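Local coordinates for B-agarase (Saccharophagus degradans, PDB 4BQ2), which hydrolyses agarose-type polysaccharides as a family 50 exo-beta-agarase, cleaving beta-glycosidic linkages from the chain end, at residues D287-G299 with G373-R385. Residues are numbered along the deposited sequence; the frame is centred on the assembly and turned at random.
Sequences DIIRLSNSSTMTG and GEAYSFYSANLER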
ATOM      1  N   ASP A 287       5.080   6.022  -8.430  1.00 13.09           N
ATOM      2  CA  ASP A 287       5.851   6.176  -7.213  1.00 14.30           C
ATOM      3  C   ASP A 287       7.043   5.219  -7.231  1.00 14.42           C
ATOM      4  O   ASP A 287       7.001   4.213  -7.941  1.00 15.49           O
ATOM      5  CB  ASP A 287       4.994   5.815  -6.010  1.00 14.01           C
ATOM      6  CG  ASP A 287       3.781   6.713  -5.863  1.00 16.29           C
ATOM      7  OD1 ASP A 287       3.920   7.932  -6.055  1.00 16.20           O
ATOM      8  OD2 ASP A 287       2.702   6.196  -5.522  1.00 16.43           O
ATOM      9  N   ILE A 288       8.043   5.501  -6.394  1.00 14.23           N
ATOM     10  CA  ILE A 288       9.197   4.582  -6.178  1.00 14.02           C
ATOM     11  C   ILE A 288       9.999   4.439  -7.469  1.00 14.05           C
ATOM     12  O   ILE A 288      10.149   3.337  -8.046  1.00 14.25           O
ATOM     13  CB  ILE A 288       8.809   3.186  -5.608  1.00 13.82           C
ATOM     14  CG1 ILE A 288       7.852   3.324  -4.399  1.00 13.28           C
ATOM     15  CG2 ILE A 288      10.089   2.420  -5.225  1.00 13.42           C
ATOM     16  CD1 ILE A 288       8.552   3.579  -3.061  1.00 14.73           C
ATOM     17  N   ILE A 289      10.486   5.576  -7.928  1.00 14.19           N
ATOM     18  CA  ILE A 289      11.329   5.621  -9.107  1.00 15.14           C
ATOM     19  C   ILE A 289      12.752   5.738  -8.581  1.00 15.56           C
ATOM     20  O   ILE A 289      13.424   6.794  -8.650  1.00 16.34           O
ATOM     21  CB  ILE A 289      10.894   6.753 -10.067  1.00 15.43           C
ATOM     22  CG1 ILE A 289       9.443   6.510 -10.530  1.00 15.68           C
ATOM     23  CG2 ILE A 289      11.812   6.782 -11.302  1.00 15.60           C
ATOM     24  CD1 ILE A 289       8.920   7.642 -11.388  1.00 16.45           C
ATOM     25  N   ARG A 290      13.188   4.609  -8.022  1.00 15.71           N
ATOM     26  CA  ARG A 290      14.455   4.457  -7.351  1.00 16.14           C
ATOM     27  C   ARG A 290      14.674   2.945  -7.206  1.00 16.45           C
ATOM     28  O   ARG A 290      13.755   2.136  -7.435  1.00 15.90           O
ATOM     29  CB  ARG A 290      14.401   5.094  -5.945  1.00 15.54           C
ATOM     30  CG  ARG A 290      13.298   4.503  -5.036  1.00 14.22           C
ATOM     31  CD  ARG A 290      13.335   5.222  -3.704  1.00 14.69           C
ATOM     32  NE  ARG A 290      12.463   4.624  -2.687  1.00 14.13           N
ATOM     33  CZ  ARG A 290      12.224   5.163  -1.493  1.00 15.53           C
ATOM     34  NH1 ARG A 290      12.741   6.368  -1.172  1.00 15.57           N
ATOM     35  NH2 ARG A 290      11.422   4.529  -0.636  1.00 14.76           N
ATOM     36  N   LEU A 291      15.852   2.570  -6.739  1.00 18.19           N
ATOM     37  CA  LEU A 291      16.170   1.146  -6.569  1.00 17.32           C
ATOM     38  C   LEU A 291      16.110   0.624  -5.128  1.00 18.16           C
ATOM     39  O   LEU A 291      16.254  -0.583  -4.923  1.00 18.94           O
ATOM     40  CB  LEU A 291      17.552   0.846  -7.208  1.00 17.44           C
ATOM     41  CG  LEU A 291      17.661   1.191  -8.707  1.00 18.25           C
ATOM     42  CD1 LEU A 291      19.044   0.797  -9.254  1.00 18.15           C
ATOM     43  CD2 LEU A 291      16.578   0.520  -9.545  1.00 17.25           C
ATOM     44  N   SER A 292      15.897   1.523  -4.160  1.00 17.02           N
ATOM     45  CA  SER A 292      15.979   1.274  -2.719  1.00 18.59           C
ATOM     46  C   SER A 292      15.134   0.084  -2.269  1.00 17.73           C
ATOM     47  O   SER A 292      15.442  -0.566  -1.272  1.00 18.86           O
ATOM     48  CB  SER A 292      15.445   2.512  -1.937  1.00 19.02           C
ATOM     49  OG  SER A 292      16.166   3.679  -2.276  1.00 21.39           O
ATOM     50  N   ASN A 293      14.031  -0.134  -2.966  1.00 17.18           N
ATOM     51  CA  ASN A 293      13.018  -1.100  -2.506  1.00 18.50           C
ATOM     52  C   ASN A 293      12.983  -2.374  -3.343  1.00 17.88           C
ATOM     53  O   ASN A 293      12.018  -3.164  -3.251  1.00 18.20           O
ATOM     54  CB  ASN A 293      11.632  -0.450  -2.448  1.00 17.25           C
ATOM     55  CG  ASN A 293      11.568   0.665  -1.439  1.00 17.96           C
ATOM     56  OD1 ASN A 293      11.546   0.432  -0.206  1.00 19.81           O
ATOM     57  ND2 ASN A 293      11.519   1.881  -1.932  1.00 15.51           N
ATOM     58  N   SER A 294      14.037  -2.557  -4.150  1.00 17.38           N
ATOM     59  CA  SER A 294      14.087  -3.631  -5.142  1.00 19.99           C
ATOM     60  C   SER A 294      14.921  -4.815  -4.681  1.00 20.77           C
ATOM     61  O   SER A 294      15.136  -5.749  -5.458  1.00 21.13           O
ATOM     62  CB  SER A 294      14.595  -3.114  -6.503  1.00 18.70           C
ATOM     63  OG  SER A 294      15.991  -2.813  -6.477  1.00 18.11           O
ATOM     64  N   SER A 295      15.426  -4.777  -3.447  1.00 20.28           N
ATOM     65  CA  SER A 295      16.207  -5.907  -2.938  1.00 21.10           C
ATOM     66  C   SER A 295      15.351  -6.820  -2.071  1.00 20.99           C
ATOM     67  O   SER A 295      14.346  -6.371  -1.505  1.00 19.96           O
ATOM     68  CB  SER A 295      17.447  -5.417  -2.172  1.00 22.28           C
ATOM     69  OG  SER A 295      17.102  -4.973  -0.855  1.00 22.58           O
ATOM     70  N   THR A 296      15.759  -8.097  -1.980  1.00 21.09           N
ATOM     71  CA  THR A 296      15.045  -9.151  -1.228  1.00 22.40           C
ATOM     72  C   THR A 296      16.036  -9.881  -0.319  1.00 24.00           C
ATOM     73  O   THR A 296      17.185 -10.079  -0.730  1.00 23.52           O
ATOM     74  CB  THR A 296      14.329 -10.142  -2.188  1.00 21.01           C
ATOM     75  OG1 THR A 296      13.484 -11.029  -1.443  1.00 19.92           O
ATOM     76  CG2 THR A 296      15.316 -10.925  -3.149  1.00 20.17           C
ATOM     77  N   MET A 297      15.629 -10.240   0.912  1.00 23.44           N
ATOM     78  CA  MET A 297      16.569 -10.859   1.856  1.00 24.80           C
ATOM     79  C   MET A 297      17.070 -12.222   1.340  1.00 23.19           C
ATOM     80  O   MET A 297      16.260 -13.079   0.978  1.00 22.83           O
ATOM     81  CB  MET A 297      15.960 -10.999   3.276  1.00 24.04           C
ATOM     82  CG  MET A 297      15.621  -9.697   4.019  1.00 24.01           C
ATOM     83  SD  MET A 297      16.997  -8.548   4.243  1.00 27.34           S
ATOM     84  CE  MET A 297      16.428  -7.663   5.689  1.00 28.81           C
ATOM     85  N   THR A 298      18.396 -12.398   1.288  1.00 22.44           N
ATOM     86  CA  THR A 298      18.988 -13.665   0.826  1.00 23.24           C
ATOM     87  C   THR A 298      19.042 -14.780   1.868  1.00 24.55           C
ATOM     88  O   THR A 298      19.180 -15.973   1.522  1.00 26.24           O
ATOM     89  CB  THR A 298      20.419 -13.494   0.294  1.00 23.92           C
ATOM     90  OG1 THR A 298      21.270 -13.068   1.360  1.00 25.36           O
ATOM     91  CG2 THR A 298      20.480 -12.491  -0.868  1.00 25.37           C
ATOM     92  N   GLY A 299      18.959 -14.402   3.138  1.00 26.24           N
ATOM     93  CA  GLY A 299      19.121 -15.348   4.216  1.00 27.32           C
ATOM     94  C   GLY A 299      20.535 -15.377   4.762  1.00 29.07           C
ATOM     95  O   GLY A 299      20.809 -16.122   5.707  1.00 31.76           O
ATOM     96  N   GLY A 373      20.116  -7.982   7.378  1.00 26.59           N
ATOM     97  CA  GLY A 373      20.674  -9.007   6.525  1.00 26.32           C
ATOM     98  C   GLY A 373      21.088  -8.568   5.150  1.00 26.19           C
ATOM     99  O   GLY A 373      20.798  -7.433   4.694  1.00 25.12           O
ATOM    100  N   GLU A 374      21.799  -9.478   4.502  1.00 24.27           N
ATOM    101  CA  GLU A 374      22.159  -9.311   3.113  1.00 24.51           C
ATOM    102  C   GLU A 374      20.885  -9.419   2.258  1.00 22.38           C
ATOM    103  O   GLU A 374      19.954 -10.183   2.566  1.00 21.95           O
ATOM    104  CB  GLU A 374      23.213 -10.355   2.721  1.00 24.07           C
ATOM    105  CG  GLU A 374      23.540 -10.410   1.230  1.00 24.62           C
ATOM    106  CD  GLU A 374      24.283 -11.679   0.855  1.00 25.42           C
ATOM    107  OE1 GLU A 374      23.609 -12.702   0.555  1.00 25.84           O
ATOM    108  OE2 GLU A 374      25.537 -11.645   0.853  1.00 25.92           O
ATOM    109  N   ALA A 375      20.823  -8.583   1.225  1.00 21.73           N
ATOM    110  CA  ALA A 375      19.729  -8.625   0.270  1.00 20.28           C
ATOM    111  C   ALA A 375      20.316  -8.558  -1.154  1.00 19.94           C
ATOM    112  O   ALA A 375      21.491  -8.213  -1.326  1.00 21.92           O
ATOM    113  CB  ALA A 375      18.741  -7.495   0.562  1.00 20.25           C
ATOM    114  N   TYR A 376      19.550  -8.958  -2.162  1.00 19.87           N
ATOM    115  CA  TYR A 376      20.036  -8.850  -3.532  1.00 19.69           C
ATOM    116  C   TYR A 376      18.955  -8.221  -4.385  1.00 18.87           C
ATOM    117  O   TYR A 376      17.772  -8.527  -4.218  1.00 18.43           O
ATOM    118  CB  TYR A 376      20.462 -10.220  -4.104  1.00 20.51           C
ATOM    119  CG  TYR A 376      21.177 -10.152  -5.457  1.00 20.44           C
ATOM    120  CD1 TYR A 376      22.525  -9.816  -5.523  1.00 21.79           C
ATOM    121  CD2 TYR A 376      20.499 -10.420  -6.650  1.00 20.37           C
ATOM    122  CE1 TYR A 376      23.202  -9.753  -6.735  1.00 21.45           C
ATOM    123  CE2 TYR A 376      21.159 -10.351  -7.876  1.00 21.15           C
ATOM    124  CZ  TYR A 376      22.526 -10.026  -7.903  1.00 21.76           C
ATOM    125  OH  TYR A 376      23.228  -9.942  -9.093  1.00 20.99           O
ATOM    126  N   SER A 377      19.361  -7.294  -5.252  1.00 18.47           N
ATOM    127  CA  SER A 377      18.441  -6.670  -6.197  1.00 17.80           C
ATOM    128  C   SER A 377      18.592  -7.285  -7.584  1.00 17.87           C
ATOM    129  O   SER A 377      19.494  -6.914  -8.356  1.00 18.82           O
ATOM    130  CB  SER A 377      18.652  -5.138  -6.264  1.00 18.71           C
ATOM    131  OG  SER A 377      17.752  -4.617  -7.244  1.00 17.76           O
ATOM    132  N   PHE A 378      17.712  -8.226  -7.901  1.00 17.85           N
ATOM    133  CA  PHE A 378      17.675  -8.812  -9.234  1.00 18.67           C
ATOM    134  C   PHE A 378      17.346  -7.762 -10.317  1.00 17.55           C
ATOM    135  O   PHE A 378      17.926  -7.787 -11.412  1.00 17.17           O
ATOM    136  CB  PHE A 378      16.703  -9.985  -9.277  1.00 19.12           C
ATOM    137  CG  PHE A 378      17.216 -11.193  -8.549  1.00 20.54           C
ATOM    138  CD1 PHE A 378      18.088 -12.087  -9.186  1.00 20.61           C
ATOM    139  CD2 PHE A 378      16.845 -11.432  -7.224  1.00 21.14           C
ATOM    140  CE1 PHE A 378      18.573 -13.202  -8.491  1.00 22.23           C
ATOM    141  CE2 PHE A 378      17.324 -12.544  -6.541  1.00 21.66           C
ATOM    142  CZ  PHE A 378      18.188 -13.418  -7.175  1.00 21.48           C
ATOM    143  N   TYR A 379      16.436  -6.845 -10.003  1.00 15.39           N
ATOM    144  CA  TYR A 379      16.114  -5.744 -10.945  1.00 16.05           C
ATOM    145  C   TYR A 379      17.381  -4.946 -11.311  1.00 15.90           C
ATOM    146  O   TYR A 379      17.666  -4.710 -12.487  1.00 17.09           O
ATOM    147  CB  TYR A 379      15.019  -4.819 -10.356  1.00 16.19           C
ATOM    148  CG  TYR A 379      14.574  -3.706 -11.283  1.00 16.64           C
ATOM    149  CD1 TYR A 379      13.594  -3.920 -12.240  1.00 16.41           C
ATOM    150  CD2 TYR A 379      15.137  -2.429 -11.197  1.00 17.37           C
ATOM    151  CE1 TYR A 379      13.182  -2.905 -13.094  1.00 16.38           C
ATOM    152  CE2 TYR A 379      14.735  -1.404 -12.051  1.00 18.20           C
ATOM    153  CZ  TYR A 379      13.760  -1.656 -12.999  1.00 17.81           C
ATOM    154  OH  TYR A 379      13.363  -0.643 -13.839  1.00 18.39           O
ATOM    155  N   SER A 380      18.143  -4.533 -10.308  1.00 16.21           N
ATOM    156  CA  SER A 380      19.393  -3.794 -10.556  1.00 17.43           C
ATOM    157  C   SER A 380      20.372  -4.617 -11.420  1.00 18.16           C
ATOM    158  O   SER A 380      20.960  -4.094 -12.399  1.00 17.79           O
ATOM    159  CB  SER A 380      20.033  -3.375  -9.232  1.00 18.49           C
ATOM    160  OG  SER A 380      21.106  -2.477  -9.454  1.00 21.45           O
ATOM    161  N   ALA A 381      20.486  -5.912 -11.107  1.00 17.39           N
ATOM    162  CA  ALA A 381      21.332  -6.821 -11.871  1.00 17.49           C
ATOM    163  C   ALA A 381      20.841  -6.871 -13.316  1.00 16.76           C
ATOM    164  O   ALA A 381      21.633  -6.831 -14.235  1.00 17.35           O
ATOM    165  CB  ALA A 381      21.355  -8.219 -11.219  1.00 18.20           C
ATOM    166  N   ASN A 382      19.527  -6.904 -13.519  1.00 16.50           N
ATOM    167  CA  ASN A 382      18.991  -6.948 -14.874  1.00 16.28           C
ATOM    168  C   ASN A 382      19.242  -5.643 -15.640  1.00 16.07           C
ATOM    169  O   ASN A 382      19.391  -5.669 -16.861  1.00 16.75           O
ATOM    170  CB  ASN A 382      17.490  -7.341 -14.868  1.00 15.56           C
ATOM    171  CG  ASN A 382      17.266  -8.800 -14.466  1.00 16.92           C
ATOM    172  OD1 ASN A 382      18.126  -9.667 -14.720  1.00 17.73           O
ATOM    173  ND2 ASN A 382      16.125  -9.084 -13.820  1.00 15.59           N
ATOM    174  N   LEU A 383      19.264  -4.504 -14.937  1.00 16.14           N
ATOM    175  CA  LEU A 383      19.679  -3.266 -15.597  1.00 17.27           C
ATOM    176  C   LEU A 383      21.117  -3.425 -16.135  1.00 16.84           C
ATOM    177  O   LEU A 383      21.394  -3.062 -17.274  1.00 16.76           O
ATOM    178  CB  LEU A 383      19.618  -2.074 -14.657  1.00 16.34           C
ATOM    179  CG  LEU A 383      18.219  -1.717 -14.120  1.00 16.04           C
ATOM    180  CD1 LEU A 383      18.346  -0.464 -13.279  1.00 16.72           C
ATOM    181  CD2 LEU A 383      17.213  -1.513 -15.250  1.00 16.43           C
ATOM    182  N   GLU A 384      22.019  -3.988 -15.329  1.00 18.15           N
ATOM    183  CA  GLU A 384      23.383  -4.185 -15.834  1.00 19.40           C
ATOM    184  C   GLU A 384      23.377  -5.169 -16.998  1.00 19.02           C
ATOM    185  O   GLU A 384      24.029  -4.927 -18.045  1.00 18.87           O
ATOM    186  CB  GLU A 384      24.358  -4.636 -14.750  1.00 20.79           C
ATOM    187  CG  GLU A 384      25.806  -4.619 -15.250  1.00 22.81           C
ATOM    188  CD  GLU A 384      26.814  -4.944 -14.169  1.00 22.26           C
ATOM    189  OE1 GLU A 384      26.519  -4.783 -12.973  1.00 22.30           O
ATOM    190  OE2 GLU A 384      27.920  -5.374 -14.532  1.00 23.29           O
ATOM    191  N   ARG A 385      22.607  -6.252 -16.864  1.00 18.55           N
ATOM    192  CA  ARG A 385      22.513  -7.224 -17.960  1.00 20.01           C
ATOM    193  C   ARG A 385      22.019  -6.586 -19.238  1.00 20.33           C
ATOM    194  O   ARG A 385      22.543  -6.886 -20.314  1.00 19.53           O
ATOM    195  CB  ARG A 385      21.567  -8.379 -17.616  1.00 19.12           C
ATOM    196  CG  ARG A 385      22.139  -9.365 -16.592  1.00 20.67           C
ATOM    197  CD  ARG A 385      21.119 -10.491 -16.390  1.00 21.61           C
ATOM    198  NE  ARG A 385      21.655 -11.613 -15.624  1.00 20.80           N
ATOM    199  CZ  ARG A 385      21.254 -12.004 -14.414  1.00 21.60           C
ATOM    200  NH1 ARG A 385      20.299 -11.361 -13.760  1.00 22.12           N
ATOM    201  NH2 ARG A 385      21.825 -13.064 -13.841  1.00 18.23           N
TER
HETATM  202  O   HOH W   1      14.577  -7.037  -7.728  1.00 24.22           O
HETATM  203  O   HOH W   2      15.635  -8.526  -6.078  1.00 42.88           O
HETATM  204  O   HOH W   3      19.440 -11.985   4.704  1.00 27.72           O
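Ser377 OG stands trans to its own backbone N (chi1 178°) and Ser294 OG is tucked between the N and C of its residue (chi1 72°), which brings the two hydroxyls to 2.6 Å from OG to OG. Ser294 OG also donates to Leu291 O, on a lone pair, 2.7 Å away, reinforcing the type I turn from Leu291 to Ser294. Ser377 OG in turn accepts from Ser380 N, capping helix 378-387. Two waters finish the joint: both donate to Ser294 O, one accepting from Tyr379 N and the other from Phe378 N, the first turn of the helix. From the start of the turn, Leu291 CD2 reaches the edge of the Tyr379 ring, 3.7 Å from CE2, and the same methyl touches Leu383 CD1, 4.2 Å away; Leu396 of helix 394-410 also packs on Leu291.

Beyond Ser295 and Ser377 the two segments pair as antiparallel strands. Thr296 and Tyr376 exchange both backbone bonds, as a hydrogen-bonded pair. At the far end Thr298 N donates to Glu374 O, and Thr298 OG1 donates to Glu374 OE1 on its anti side at a short 2.5 Å. Glu374 OE2 is taken by Arg334 and Tyr302, so both carboxylate oxygens are engaged. The arrangement is an antiparallel pair of the central strands of a four-stranded sheet, one following a type I turn, the other passing through the N-cap serine directly into a helix.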